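PDB 1WOZ: PduO-type ATP--cob(I)alamin adenosyltransferase from Sulfolobus tokodaii, which probably transfers the adenosyl group of ATP to cob(I)alamin, as expected of a PduO-type corrinoid adenosyltransferase. Local coordinates for residues 26-31 with 66-71; 44-49 with 162-167; 109-114 with 155-160; 123-128 with 141-146. All coordinates share one frame; numbering follows the deposited sequence.

Contact 1. Residues 26-31 with 66-71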
loop_
_atom_site.group_PDB
_atom_site.type_symbol
_atom_site.label_atom_id
_atom_site.label_comp_id
_atom_site.label_asym_id
_atom_site.label_seq_id
_atom_site.Cartn_x
_atom_site.Cartn_y
_atom_site.Cartn_z
ATOM N N ASN A 26 -9.136 12.153 -7.114
ATOM C CA ASN A 26 -7.964 11.638 -6.403
ATOM C C ASN A 26 -8.189 11.559 -4.879
ATOM O O ASN A 26 -7.773 10.597 -4.239
ATOM C CB ASN A 26 -6.741 12.500 -6.719
ATOM C CG ASN A 26 -6.058 12.086 -8.017
ATOM O OD1 ASN A 26 -5.421 11.030 -8.092
ATOM N ND2 ASN A 26 -6.191 12.908 -9.046
ATOM N N PHE A 27 -8.844 12.562 -4.295
ATOM C CA PHE A 27 -9.126 12.557 -2.864
ATOM C C PHE A 27 -10.042 11.360 -2.554
ATOM O O PHE A 27 -9.797 10.600 -1.607
ATOM C CB PHE A 27 -9.803 13.883 -2.454
ATOM C CG PHE A 27 -9.703 14.205 -0.981
ATOM C CD1 PHE A 27 -9.952 15.503 -0.531
ATOM C CD2 PHE A 27 -9.376 13.224 -0.040
ATOM C CE1 PHE A 27 -9.882 15.823 0.832
ATOM C CE2 PHE A 27 -9.297 13.535 1.329
ATOM C CZ PHE A 27 -9.554 14.844 1.763
ATOM N N LEU A 28 -11.103 11.199 -3.339
ATOM C CA LEU A 28 -12.011 10.068 -3.148
ATOM C C LEU A 28 -11.247 8.748 -3.344
ATOM O O LEU A 28 -11.504 7.774 -2.642
ATOM C CB LEU A 28 -13.186 10.142 -4.133
ATOM C CG LEU A 28 -14.125 11.345 -3.943
ATOM C CD1 LEU A 28 -15.169 11.360 -5.087
ATOM C CD2 LEU A 28 -14.833 11.234 -2.583
ATOM N N GLY A 29 -10.317 8.718 -4.292
ATOM C CA GLY A 29 -9.533 7.503 -4.509
ATOM C C GLY A 29 -8.666 7.198 -3.289
ATOM O O GLY A 29 -8.543 6.028 -2.870
ATOM N N ASP A 30 -8.054 8.232 -2.711
ATOM C CA ASP A 30 -7.215 8.032 -1.516
ATOM C C ASP A 30 -8.059 7.535 -0.333
ATOM O O ASP A 30 -7.625 6.669 0.430
ATOM C CB ASP A 30 -6.496 9.332 -1.121
ATOM C CG ASP A 30 -5.436 9.729 -2.120
ATOM O OD1 ASP A 30 -5.034 8.881 -2.943
ATOM O OD2 ASP A 30 -4.993 10.892 -2.084
ATOM N N LEU A 31 -9.273 8.068 -0.199
ATOM C CA LEU A 31 -10.160 7.646 0.878
ATOM C C LEU A 31 -10.497 6.172 0.723
ATOM O O LEU A 31 -10.542 5.432 1.699
ATOM C CB LEU A 31 -11.448 8.486 0.882
ATOM C CG LEU A 31 -11.156 9.903 1.377
ATOM C CD1 LEU A 31 -12.350 10.793 1.089
ATOM C CD2 LEU A 31 -10.834 9.885 2.880
ATOM N N GLU A 66 -18.968 11.818 0.859
ATOM C CA GLU A 66 -20.190 12.508 0.448
ATOM C C GLU A 66 -20.101 13.990 0.779
ATOM O O GLU A 66 -20.592 14.833 0.020
ATOM C CB GLU A 66 -21.419 11.875 1.118
ATOM C CG GLU A 66 -21.617 10.435 0.682
ATOM C CD GLU A 66 -23.056 9.944 0.782
ATOM O OE1 GLU A 66 -23.656 9.986 1.880
ATOM O OE2 GLU A 66 -23.567 9.493 -0.264
ATOM N N ASP A 67 -19.477 14.311 1.907
ATOM C CA ASP A 67 -19.277 15.706 2.295
ATOM C C ASP A 67 -18.497 16.347 1.137
ATOM O O ASP A 67 -18.952 17.318 0.527
ATOM C CB ASP A 67 -18.466 15.774 3.610
ATOM C CG ASP A 67 -18.266 17.194 4.119
ATOM O OD1 ASP A 67 -18.189 18.140 3.309
ATOM O OD2 ASP A 67 -18.159 17.360 5.345
ATOM N N LEU A 68 -17.335 15.781 0.808
ATOM C CA LEU A 68 -16.492 16.294 -0.286
ATOM C C LEU A 68 -17.206 16.433 -1.626
ATOM O O LEU A 68 -17.058 17.450 -2.306
ATOM C CB LEU A 68 -15.285 15.374 -0.525
ATOM C CG LEU A 68 -14.220 15.301 0.561
ATOM C CD1 LEU A 68 -13.220 14.176 0.205
ATOM C CD2 LEU A 68 -13.518 16.651 0.677
ATOM N N SER A 69 -17.940 15.389 -2.009
ATOM C CA SER A 69 -18.677 15.329 -3.271
ATOM C C SER A 69 -19.880 16.267 -3.387
ATOM O O SER A 69 -20.335 16.546 -4.506
ATOM C CB SER A 69 -19.168 13.893 -3.526
ATOM O OG SER A 69 -18.078 12.999 -3.699
ATOM N N THR A 70 -20.395 16.744 -2.257
ATOM C CA THR A 70 -21.564 17.624 -2.269
ATOM C C THR A 70 -21.321 18.954 -1.565
ATOM O O THR A 70 -22.276 19.624 -1.167
ATOM C CB THR A 70 -22.783 16.951 -1.591
ATOM O OG1 THR A 70 -22.539 16.810 -0.189
ATOM C CG2 THR A 70 -23.030 15.568 -2.188
ATOM N N GLN A 71 -20.049 19.328 -1.419
ATOM C CA GLN A 71 -19.666 20.574 -0.759
ATOM C C GLN A 71 -20.376 20.715 0.588
ATOM O O GLN A 71 -20.937 21.770 0.910
ATOM C CB GLN A 71 -19.985 21.774 -1.670
ATOM C CG GLN A 71 -19.362 23.085 -1.211
ATOM C CD GLN A 71 -19.452 24.208 -2.260
ATOM O OE1 GLN A 71 -19.142 25.368 -1.969
ATOM N NE2 GLN A 71 -19.865 23.862 -3.481
#

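Contact 2. Residues 44-49 with 162-167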
loop_
_atom_site.group_PDB
_atom_site.type_symbol
_atom_site.label_atom_id
_atom_site.label_comp_id
_atom_site.label_asym_id
_atom_site.label_seq_id
_atom_site.Cartn_x
_atom_site.Cartn_y
_atom_site.Cartn_z
ATOM N N LYS A 44 -7.991 -8.965 10.028
ATOM C CA LYS A 44 -6.833 -9.584 10.690
ATOM C C LYS A 44 -6.810 -9.412 12.215
ATOM O O LYS A 44 -5.937 -9.945 12.893
ATOM C CB LYS A 44 -5.534 -8.981 10.134
ATOM C CG LYS A 44 -5.323 -9.132 8.635
ATOM C CD LYS A 44 -5.065 -10.565 8.263
ATOM C CE LYS A 44 -3.729 -11.055 8.814
ATOM N NZ LYS A 44 -3.477 -12.480 8.429
ATOM N N ILE A 45 -7.760 -8.673 12.747
ATOM C CA ILE A 45 -7.830 -8.375 14.179
ATOM C C ILE A 45 -8.971 -9.171 14.817
ATOM O O ILE A 45 -10.122 -9.084 14.384
ATOM C CB ILE A 45 -8.069 -6.842 14.370
ATOM C CG1 ILE A 45 -6.786 -6.075 14.027
ATOM C CG2 ILE A 45 -8.514 -6.519 15.780
ATOM C CD1 ILE A 45 -7.052 -4.557 13.867
ATOM N N PRO A 46 -8.672 -9.935 15.875
ATOM C CA PRO A 46 -9.709 -10.734 16.530
ATOM C C PRO A 46 -10.508 -10.033 17.631
ATOM O O PRO A 46 -11.511 -10.561 18.104
ATOM C CB PRO A 46 -8.910 -11.904 17.093
ATOM C CG PRO A 46 -7.651 -11.192 17.594
ATOM C CD PRO A 46 -7.334 -10.238 16.433
ATOM N N TRP A 47 -10.091 -8.849 18.040
ATOM C CA TRP A 47 -10.764 -8.191 19.154
ATOM C C TRP A 47 -11.980 -7.396 18.735
ATOM O O TRP A 47 -11.913 -6.526 17.860
ATOM C CB TRP A 47 -9.761 -7.313 19.889
ATOM C CG TRP A 47 -8.504 -8.075 20.237
ATOM C CD1 TRP A 47 -8.380 -9.119 21.116
ATOM C CD2 TRP A 47 -7.208 -7.881 19.662
ATOM N NE1 TRP A 47 -7.085 -9.585 21.121
ATOM C CE2 TRP A 47 -6.343 -8.847 20.238
ATOM C CE3 TRP A 47 -6.695 -6.988 18.719
ATOM C CZ2 TRP A 47 -4.997 -8.946 19.894
ATOM C CZ3 TRP A 47 -5.343 -7.084 18.371
ATOM C CH2 TRP A 47 -4.511 -8.058 18.961
ATOM N N GLU A 48 -13.094 -7.674 19.396
ATOM C CA GLU A 48 -14.351 -7.034 19.023
ATOM C C GLU A 48 -14.410 -5.544 19.227
ATOM O O GLU A 48 -15.098 -4.856 18.464
ATOM C CB GLU A 48 -15.525 -7.686 19.766
ATOM C CG GLU A 48 -15.749 -9.135 19.425
ATOM C CD GLU A 48 -16.098 -9.356 17.977
ATOM O OE1 GLU A 48 -16.854 -8.543 17.377
ATOM O OE2 GLU A 48 -15.618 -10.365 17.437
ATOM N N ASP A 49 -13.712 -5.027 20.238
ATOM C CA ASP A 49 -13.745 -3.595 20.452
ATOM C C ASP A 49 -13.105 -2.847 19.310
ATOM O O ASP A 49 -13.632 -1.816 18.868
ATOM C CB ASP A 49 -13.112 -3.180 21.800
ATOM C CG ASP A 49 -11.679 -3.710 22.016
ATOM O OD1 ASP A 49 -11.157 -4.541 21.230
ATOM O OD2 ASP A 49 -11.080 -3.284 23.025
ATOM N N LYS A 162 0.369 -5.349 23.142
ATOM C CA LYS A 162 0.201 -5.740 24.546
ATOM C C LYS A 162 -0.649 -7.004 24.654
ATOM O O LYS A 162 -0.301 -7.948 25.381
ATOM C CB LYS A 162 -0.477 -4.625 25.339
ATOM C CG LYS A 162 -0.726 -4.971 26.804
ATOM C CD LYS A 162 -1.329 -3.769 27.516
ATOM C CE LYS A 162 -1.733 -4.095 28.956
ATOM N NZ LYS A 162 -0.536 -4.281 29.813
ATOM N N ARG A 163 -1.772 -7.036 23.939
ATOM C CA ARG A 163 -2.637 -8.211 23.987
ATOM C C ARG A 163 -1.955 -9.445 23.410
ATOM O O ARG A 163 -2.356 -10.572 23.709
ATOM C CB ARG A 163 -3.957 -7.951 23.242
ATOM C CG ARG A 163 -4.829 -6.904 23.944
ATOM C CD ARG A 163 -6.170 -6.673 23.206
ATOM N NE ARG A 163 -6.940 -5.591 23.813
ATOM C CZ ARG A 163 -8.085 -5.121 23.324
ATOM N NH1 ARG A 163 -8.596 -5.649 22.219
ATOM N NH2 ARG A 163 -8.703 -4.107 23.920
ATOM N N ARG A 164 -0.936 -9.236 22.577
ATOM C CA ARG A 164 -0.203 -10.343 21.978
ATOM C C ARG A 164 1.125 -10.645 22.697
ATOM O O ARG A 164 1.925 -11.450 22.215
ATOM C CB ARG A 164 0.099 -10.047 20.496
ATOM C CG ARG A 164 -1.092 -10.197 19.577
ATOM C CD ARG A 164 -1.561 -11.652 19.566
ATOM N NE ARG A 164 -2.544 -11.905 18.512
ATOM C CZ ARG A 164 -3.619 -12.675 18.667
ATOM N NH1 ARG A 164 -3.853 -13.264 19.838
ATOM N NH2 ARG A 164 -4.458 -12.872 17.653
ATOM N N ASN A 165 1.365 -10.017 23.842
ATOM C CA ASN A 165 2.623 -10.242 24.576
ATOM C C ASN A 165 3.862 -9.906 23.770
ATOM O O ASN A 165 4.910 -10.537 23.906
ATOM C CB ASN A 165 2.709 -11.690 25.079
ATOM C CG ASN A 165 1.814 -11.924 26.285
ATOM O OD1 ASN A 165 0.614 -12.140 26.143
ATOM N ND2 ASN A 165 2.392 -11.847 27.476
ATOM N N VAL A 166 3.743 -8.879 22.945
ATOM C CA VAL A 166 4.847 -8.426 22.124
ATOM C C VAL A 166 5.313 -7.051 22.625
ATOM O O VAL A 166 4.498 -6.157 22.821
ATOM C CB VAL A 166 4.389 -8.308 20.647
ATOM C CG1 VAL A 166 5.466 -7.597 19.826
ATOM C CG2 VAL A 166 4.081 -9.700 20.085
ATOM N N SER A 167 6.621 -6.890 22.845
ATOM C CA SER A 167 7.179 -5.610 23.293
ATOM C C SER A 167 7.347 -4.647 22.125
ATOM O O SER A 167 7.610 -5.064 20.994
ATOM C CB SER A 167 8.569 -5.803 23.919
ATOM O OG SER A 167 8.518 -6.670 25.022
#

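Contact 3. Residues 109-114 with 155-160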
loop_
_atom_site.group_PDB
_atom_site.type_symbol
_atom_site.label_atom_id
_atom_site.label_comp_id
_atom_site.label_asym_id
_atom_site.label_seq_id
_atom_site.Cartn_x
_atom_site.Cartn_y
_atom_site.Cartn_z
ATOM N N GLU A 109 1.286 -9.359 14.077
ATOM C CA GLU A 109 0.755 -9.089 12.735
ATOM C C GLU A 109 -0.387 -8.068 12.865
ATOM O O GLU A 109 -0.565 -7.223 11.986
ATOM C CB GLU A 109 0.266 -10.395 12.074
ATOM C CG GLU A 109 -0.138 -10.203 10.599
ATOM C CD GLU A 109 -0.469 -11.507 9.898
ATOM O OE1 GLU A 109 -0.896 -11.443 8.725
ATOM O OE2 GLU A 109 -0.294 -12.584 10.510
ATOM N N GLU A 110 -1.147 -8.135 13.964
ATOM C CA GLU A 110 -2.243 -7.190 14.186
ATOM C C GLU A 110 -1.730 -5.750 14.301
ATOM O O GLU A 110 -2.236 -4.838 13.626
ATOM C CB GLU A 110 -3.034 -7.544 15.453
ATOM C CG GLU A 110 -3.816 -8.838 15.351
ATOM C CD GLU A 110 -3.011 -10.069 15.730
ATOM O OE1 GLU A 110 -1.787 -9.963 15.956
ATOM O OE2 GLU A 110 -3.616 -11.163 15.798
ATOM N N ALA A 111 -0.727 -5.536 15.149
ATOM C CA ALA A 111 -0.165 -4.197 15.282
ATOM C C ALA A 111 0.498 -3.771 13.956
ATOM O O ALA A 111 0.440 -2.599 13.574
ATOM C CB ALA A 111 0.875 -4.161 16.408
ATOM N N SER A 112 1.120 -4.716 13.258
ATOM C CA SER A 112 1.797 -4.367 12.009
ATOM C C SER A 112 0.814 -3.886 10.955
ATOM O O SER A 112 1.085 -2.901 10.273
ATOM C CB SER A 112 2.598 -5.560 11.457
ATOM O OG SER A 112 3.640 -5.915 12.355
ATOM N N VAL A 113 -0.325 -4.566 10.814
ATOM C CA VAL A 113 -1.288 -4.128 9.813
ATOM C C VAL A 113 -1.903 -2.792 10.212
ATOM O O VAL A 113 -2.237 -1.966 9.342
ATOM C CB VAL A 113 -2.378 -5.186 9.561
ATOM C CG1 VAL A 113 -3.305 -4.718 8.428
ATOM C CG2 VAL A 113 -1.726 -6.492 9.129
ATOM N N LEU A 114 -2.050 -2.564 11.521
ATOM C CA LEU A 114 -2.570 -1.279 12.010
ATOM C C LEU A 114 -1.593 -0.146 11.694
ATOM O O LEU A 114 -2.019 0.965 11.348
ATOM C CB LEU A 114 -2.843 -1.342 13.523
ATOM C CG LEU A 114 -4.142 -2.149 13.820
ATOM C CD1 LEU A 114 -4.168 -2.571 15.296
ATOM C CD2 LEU A 114 -5.387 -1.316 13.486
ATOM N N ALA A 155 -2.657 4.149 18.677
ATOM C CA ALA A 155 -3.015 3.646 20.004
ATOM C C ALA A 155 -3.516 2.220 19.941
ATOM O O ALA A 155 -3.241 1.410 20.837
ATOM C CB ALA A 155 -4.078 4.565 20.652
HETATM N N MSE A 156 -4.239 1.887 18.869
HETATM C CA MSE A 156 -4.734 0.531 18.746
HETATM C C MSE A 156 -3.584 -0.440 18.522
HETATM O O MSE A 156 -3.622 -1.556 19.015
HETATM C CB MSE A 156 -5.729 0.404 17.583
HETATM C CG MSE A 156 -7.044 1.115 17.790
HETATM SE SE MSE A 156 -8.091 0.765 16.159
HETATM C CE MSE A 156 -9.862 1.318 16.754
ATOM N N ALA A 157 -2.570 -0.024 17.769
ATOM C CA ALA A 157 -1.425 -0.897 17.510
ATOM C C ALA A 157 -0.666 -1.194 18.816
ATOM O O ALA A 157 -0.156 -2.303 19.003
ATOM C CB ALA A 157 -0.482 -0.251 16.466
ATOM N N LEU A 158 -0.596 -0.211 19.715
ATOM C CA LEU A 158 0.063 -0.420 21.016
ATOM C C LEU A 158 -0.699 -1.482 21.819
ATOM O O LEU A 158 -0.092 -2.374 22.435
ATOM C CB LEU A 158 0.070 0.876 21.845
ATOM C CG LEU A 158 0.748 2.105 21.233
ATOM C CD1 LEU A 158 0.624 3.280 22.202
ATOM C CD2 LEU A 158 2.223 1.785 20.918
ATOM N N VAL A 159 -2.027 -1.369 21.834
ATOM C CA VAL A 159 -2.844 -2.318 22.564
ATOM C C VAL A 159 -2.773 -3.701 21.915
ATOM O O VAL A 159 -2.733 -4.728 22.629
ATOM C CB VAL A 159 -4.320 -1.830 22.679
ATOM C CG1 VAL A 159 -5.202 -2.959 23.235
ATOM C CG2 VAL A 159 -4.387 -0.606 23.637
ATOM N N ALA A 160 -2.728 -3.744 20.579
ATOM C CA ALA A 160 -2.619 -5.029 19.874
ATOM C C ALA A 160 -1.365 -5.787 20.326
ATOM O O ALA A 160 -1.415 -7.014 20.577
ATOM C CB ALA A 160 -2.550 -4.804 18.351
#

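Contact 4. Residues 123-128 with 141-146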
loop_
_atom_site.group_PDB
_atom_site.type_symbol
_atom_site.label_atom_id
_atom_site.label_comp_id
_atom_site.label_asym_id
_atom_site.label_seq_id
_atom_site.Cartn_x
_atom_site.Cartn_y
_atom_site.Cartn_z
ATOM N N ARG A 123 -0.729 9.424 4.717
ATOM C CA ARG A 123 -0.510 9.815 3.326
ATOM C C ARG A 123 -1.769 10.532 2.798
ATOM O O ARG A 123 -1.668 11.553 2.088
ATOM C CB ARG A 123 -0.152 8.595 2.448
ATOM C CG ARG A 123 -0.460 8.796 0.936
ATOM C CD ARG A 123 0.395 7.915 0.021
ATOM N NE ARG A 123 0.332 6.479 0.323
ATOM C CZ ARG A 123 -0.575 5.642 -0.170
ATOM N NH1 ARG A 123 -1.516 6.107 -0.985
ATOM N NH2 ARG A 123 -0.508 4.335 0.108
ATOM N N VAL A 124 -2.948 10.022 3.153
ATOM C CA VAL A 124 -4.203 10.654 2.738
ATOM C C VAL A 124 -4.303 12.045 3.387
ATOM O O VAL A 124 -4.732 13.008 2.742
ATOM C CB VAL A 124 -5.444 9.804 3.153
ATOM C CG1 VAL A 124 -6.762 10.508 2.681
ATOM C CG2 VAL A 124 -5.337 8.400 2.533
ATOM N N GLU A 125 -3.892 12.152 4.649
ATOM C CA GLU A 125 -3.919 13.453 5.346
ATOM C C GLU A 125 -3.048 14.487 4.612
ATOM O O GLU A 125 -3.492 15.622 4.368
ATOM C CB GLU A 125 -3.425 13.310 6.794
ATOM C CG GLU A 125 -3.404 14.663 7.534
ATOM C CD GLU A 125 -2.769 14.601 8.911
ATOM O OE1 GLU A 125 -2.319 13.508 9.336
ATOM O OE2 GLU A 125 -2.724 15.660 9.578
ATOM N N ARG A 126 -1.813 14.108 4.258
ATOM C CA ARG A 126 -0.931 15.018 3.516
ATOM C C ARG A 126 -1.533 15.384 2.162
ATOM O O ARG A 126 -1.511 16.550 1.766
ATOM C CB ARG A 126 0.463 14.409 3.282
ATOM C CG ARG A 126 1.344 14.251 4.535
ATOM C CD ARG A 126 2.778 13.891 4.108
ATOM N NE ARG A 126 2.838 12.747 3.187
ATOM C CZ ARG A 126 2.724 11.460 3.549
ATOM N NH1 ARG A 126 2.542 11.119 4.818
ATOM N NH2 ARG A 126 2.809 10.503 2.633
ATOM N N ASN A 127 -2.040 14.398 1.427
ATOM C CA ASN A 127 -2.663 14.692 0.135
ATOM C C ASN A 127 -3.863 15.642 0.312
ATOM O O ASN A 127 -4.067 16.553 -0.494
ATOM C CB ASN A 127 -3.117 13.399 -0.559
ATOM C CG ASN A 127 -1.951 12.503 -0.945
ATOM O OD1 ASN A 127 -0.789 12.904 -0.847
ATOM N ND2 ASN A 127 -2.255 11.289 -1.392
ATOM N N ALA A 128 -4.650 15.439 1.368
ATOM C CA ALA A 128 -5.802 16.301 1.621
ATOM C C ALA A 128 -5.382 17.764 1.729
ATOM O O ALA A 128 -6.060 18.653 1.199
ATOM C CB ALA A 128 -6.530 15.864 2.894
HETATM N N MSE A 141 -12.709 20.237 8.669
HETATM C CA MSE A 141 -12.870 19.210 9.685
HETATM C C MSE A 141 -12.463 17.821 9.167
HETATM O O MSE A 141 -12.197 16.902 9.943
HETATM C CB MSE A 141 -14.313 19.170 10.188
HETATM C CG MSE A 141 -14.459 18.546 11.574
HETATM SE SE MSE A 141 -13.491 19.542 13.020
HETATM C CE MSE A 141 -13.161 21.174 12.123
ATOM N N ILE A 142 -12.427 17.679 7.857
ATOM C CA ILE A 142 -12.049 16.413 7.239
ATOM C C ILE A 142 -10.573 16.133 7.499
ATOM O O ILE A 142 -10.190 15.005 7.827
ATOM C CB ILE A 142 -12.321 16.466 5.736
ATOM C CG1 ILE A 142 -13.843 16.397 5.516
ATOM C CG2 ILE A 142 -11.613 15.308 5.002
ATOM C CD1 ILE A 142 -14.242 16.600 4.066
ATOM N N ILE A 143 -9.745 17.166 7.360
ATOM C CA ILE A 143 -8.318 17.000 7.603
ATOM C C ILE A 143 -8.109 16.708 9.093
ATOM O O ILE A 143 -7.284 15.857 9.465
ATOM C CB ILE A 143 -7.541 18.251 7.161
ATOM C CG1 ILE A 143 -7.748 18.455 5.649
ATOM C CG2 ILE A 143 -6.067 18.085 7.470
ATOM C CD1 ILE A 143 -7.025 19.668 5.041
ATOM N N VAL A 144 -8.874 17.380 9.950
ATOM C CA VAL A 144 -8.759 17.117 11.383
ATOM C C VAL A 144 -9.134 15.665 11.700
ATOM O O VAL A 144 -8.450 14.993 12.501
ATOM C CB VAL A 144 -9.662 18.042 12.213
ATOM C CG1 VAL A 144 -9.449 17.773 13.707
ATOM C CG2 VAL A 144 -9.330 19.506 11.873
ATOM N N TYR A 145 -10.198 15.175 11.065
ATOM C CA TYR A 145 -10.640 13.805 11.294
ATOM C C TYR A 145 -9.498 12.833 10.926
ATOM O O TYR A 145 -9.156 11.930 11.708
ATOM C CB TYR A 145 -11.881 13.487 10.438
ATOM C CG TYR A 145 -12.474 12.117 10.683
ATOM C CD1 TYR A 145 -13.521 11.936 11.588
ATOM C CD2 TYR A 145 -11.979 10.993 10.017
ATOM C CE1 TYR A 145 -14.058 10.679 11.821
ATOM C CE2 TYR A 145 -12.510 9.731 10.242
ATOM C CZ TYR A 145 -13.544 9.574 11.136
ATOM O OH TYR A 145 -14.077 8.331 11.363
ATOM N N LEU A 146 -8.918 13.041 9.748
ATOM C CA LEU A 146 -7.832 12.194 9.255
ATOM C C LEU A 146 -6.627 12.214 10.201
ATOM O O LEU A 146 -6.006 11.173 10.436
ATOM C CB LEU A 146 -7.424 12.641 7.849
ATOM C CG LEU A 146 -8.450 12.299 6.747
ATOM C CD1 LEU A 146 -8.002 12.940 5.454
ATOM C CD2 LEU A 146 -8.601 10.751 6.580
HETATM O O HOH W 1 -3.373 11.038 9.616
#

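Contact 1. Residues 26-31 with 66-71
The ring of Phe27 carries Leu68 on one face: CD1 of Leu68 sits almost over the middle of the ring, 3.6 Å from its centroid and 12° off the normal, a CH-pi contact. CD2 of Leu68 lies over the same face but displaced toward its rim, 3.7 Å from CE1 of Phe27. Beyond the ring, Leu31 and Leu68 reach toward each other tip to tip, CD1 to CD1 at 3.6 Å, so that a single methyl of Leu68 is shared by a face and a neighbouring branch. Phe27 can offer that face because its CG stands anti to the backbone N (chi1 -159°). With an alanine here, the methyls of Leu68 would probably lose the flat surface they rest on, opening a gap between the two helices. Toward solvent, CD1 of Leu28 lies 3.6 Å from OG of Ser69, a hydroxyl hydrogen-bonded to the carbonyl of Gly65 one turn back. Ile142 of helix 140-163 packs against both Phe27 and Leu68, and Leu31 comes within about 4 Å of a bound polyether molecule. This is helix-helix packing near one end of the antiparallel helical bundle of the cobalamin adenosyltransferase family, joining helix 23-44 to the C-terminal end of helix 48-69.

Contact 2. Residues 44-49 with 162-167
Arg163 meets Trp47 along most of its length before it reaches Asp49. Its CB lies 3.6 Å from CZ2 of Trp47, at the six-membered end of the indole. The chain then runs extended from CG to NE, which carries CD over the five-membered ring, 3.6 Å from its centroid and 9° off the normal, in a CH-pi contact. Farther along, CZ is placed above the same ring as a cation-pi partner, although the guanidinium stands steeply to the indole, their planes 83° apart. NH1 comes down at the root of the tryptophan, close to CB and CG. At the tip the guanidinium grips Asp49 end-on: NH1 bonds OD1 at 3.0 Å and NH2 bonds OD2 at 2.7 Å. Both bonds are nearly straight and use the syn lone pairs, with carboxylate and guanidinium almost coplanar at 10°. A methionine in its place would probably leave the carboxylate of Asp49 without its paired N-H donors while retaining only part of the cover on the indole. The other face of Trp47 is occupied by its own neighbour, CG of Pro46. Arg164, bent at chi2, brings CG to the indole edge, 4.1 Å from CH2 of Trp47, and its NH2 forms a salt bridge with Glu110. NH2 of Arg163 also bridges to Glu95, so this cation is shared between two acids. The paired bonds in one plane fix the rotation of the guanidinium and, with the indole between Pro46 and the arginine chain, probably hold the start of helix 48-69 against the end of helix 140-163.

Contact 3. Residues 109-114 with 155-160
Close packing of small side chains between two antiparallel helices defines this buried contact, where the first turns of helix 109-134 lie against the last turns of helix 140-163. The axes of the two short segments approach to 8.0 Å with their directions 169° apart, and the CA atoms of Ala111 and Ala157 come within 4.2 Å. Alanines make this closeness possible. CB of Ala111 rests 3.4 Å from the carbonyl O of Ala157, and CB of Ala160 touches the backbone of the opposite helix at N of Ala111, 3.8 Å away. Leu114 supplies the bulk: its CB meets CB of Ala157 at 3.9 Å. With CG anti to the carbonyl carbon (chi1 -75°) and CD1 anti to CA (chi2 163°), the leucine brings CD1 to the backbone of Met156 and Ala157 and to CB of Ala160. No hydrogen bond passes between the two segments, whose contact is apolar packing. Glu110 adds only its CB, against Ala160, and its carboxylate turns to Arg164 in a salt bridge. Around the pair, Met156, a selenomethionine, extends to helices 48-69 and 79-96, Ile45 packs on Leu114, and Val113 faces Phe40 of the third subunit.

Contact 4. Residues 123-128 with 141-146
Apolar packing makes up most of the meeting between Leu146 and the helix bearing Val124, Glu125 and Ala128. CD1 of Leu146 makes most of these contacts, lying 3.9 Å from CG1 of Val124, 4.1 Å from CA of Glu125 and 4.2 Å from CB of Ala128. The side chains of Val124 and Leu146 cross at about a right angle, with CG1 of Val124 set anti to its backbone N (chi1 -180°). One turn earlier on the second helix, Ile143 sends CG1 to CB of Ala128 at 4.0 Å, while its CG2 branch lies beside the aliphatic part of Glu125. Ala128 is therefore packed by two larger side chains, and its small size lets both approach.

Polar contact is indirect. No hydrogen bond runs straight across the segments, but one water donates to OE1 of Glu125 at 2.7 Å and to the carbonyl O of Leu146 at 2.8 Å, linking a carboxylate to the opposing backbone. The extended chain of Glu125 carries its carboxylate past the apolar row, where OE2 forms a salt bridge with Lys20 of the third subunit and a hydrogen bond with Asn147. These bonds are likely to favour the charged form of the acid.

The two segments run antiparallel, their axes 9.4 Å apart at closest approach and crossing at -159°. Phe27 and Leu34 of helix 23-44 flank the pair. This is the packing of a helical hairpin within an antiparallel bundle, formed by consecutive helices 109-134 and 140-163, with one polar margin turned to the trimer interface.

How the contacts relate
From the N terminus, helix 23-44 is first tied back by contact 1, which closes the loop through most of helix 48-69. Contact 2 opens at 44-49, before contact 1 has closed, and ends only at 162-167, so these two cross along the chain. Within its long span lies contact 3, which in turn encloses contact 4 around the turn between helices 109-134 and 140-163. Contacts 3 and 4 thus clasp the same hairpin at its two ends, their centres about 21 Å apart. Contact 4 touches contact 1 through Phe27 and Ala128 at one end of the bundle; contacts 2 and 3 meet through Glu110 and Arg164 at the other.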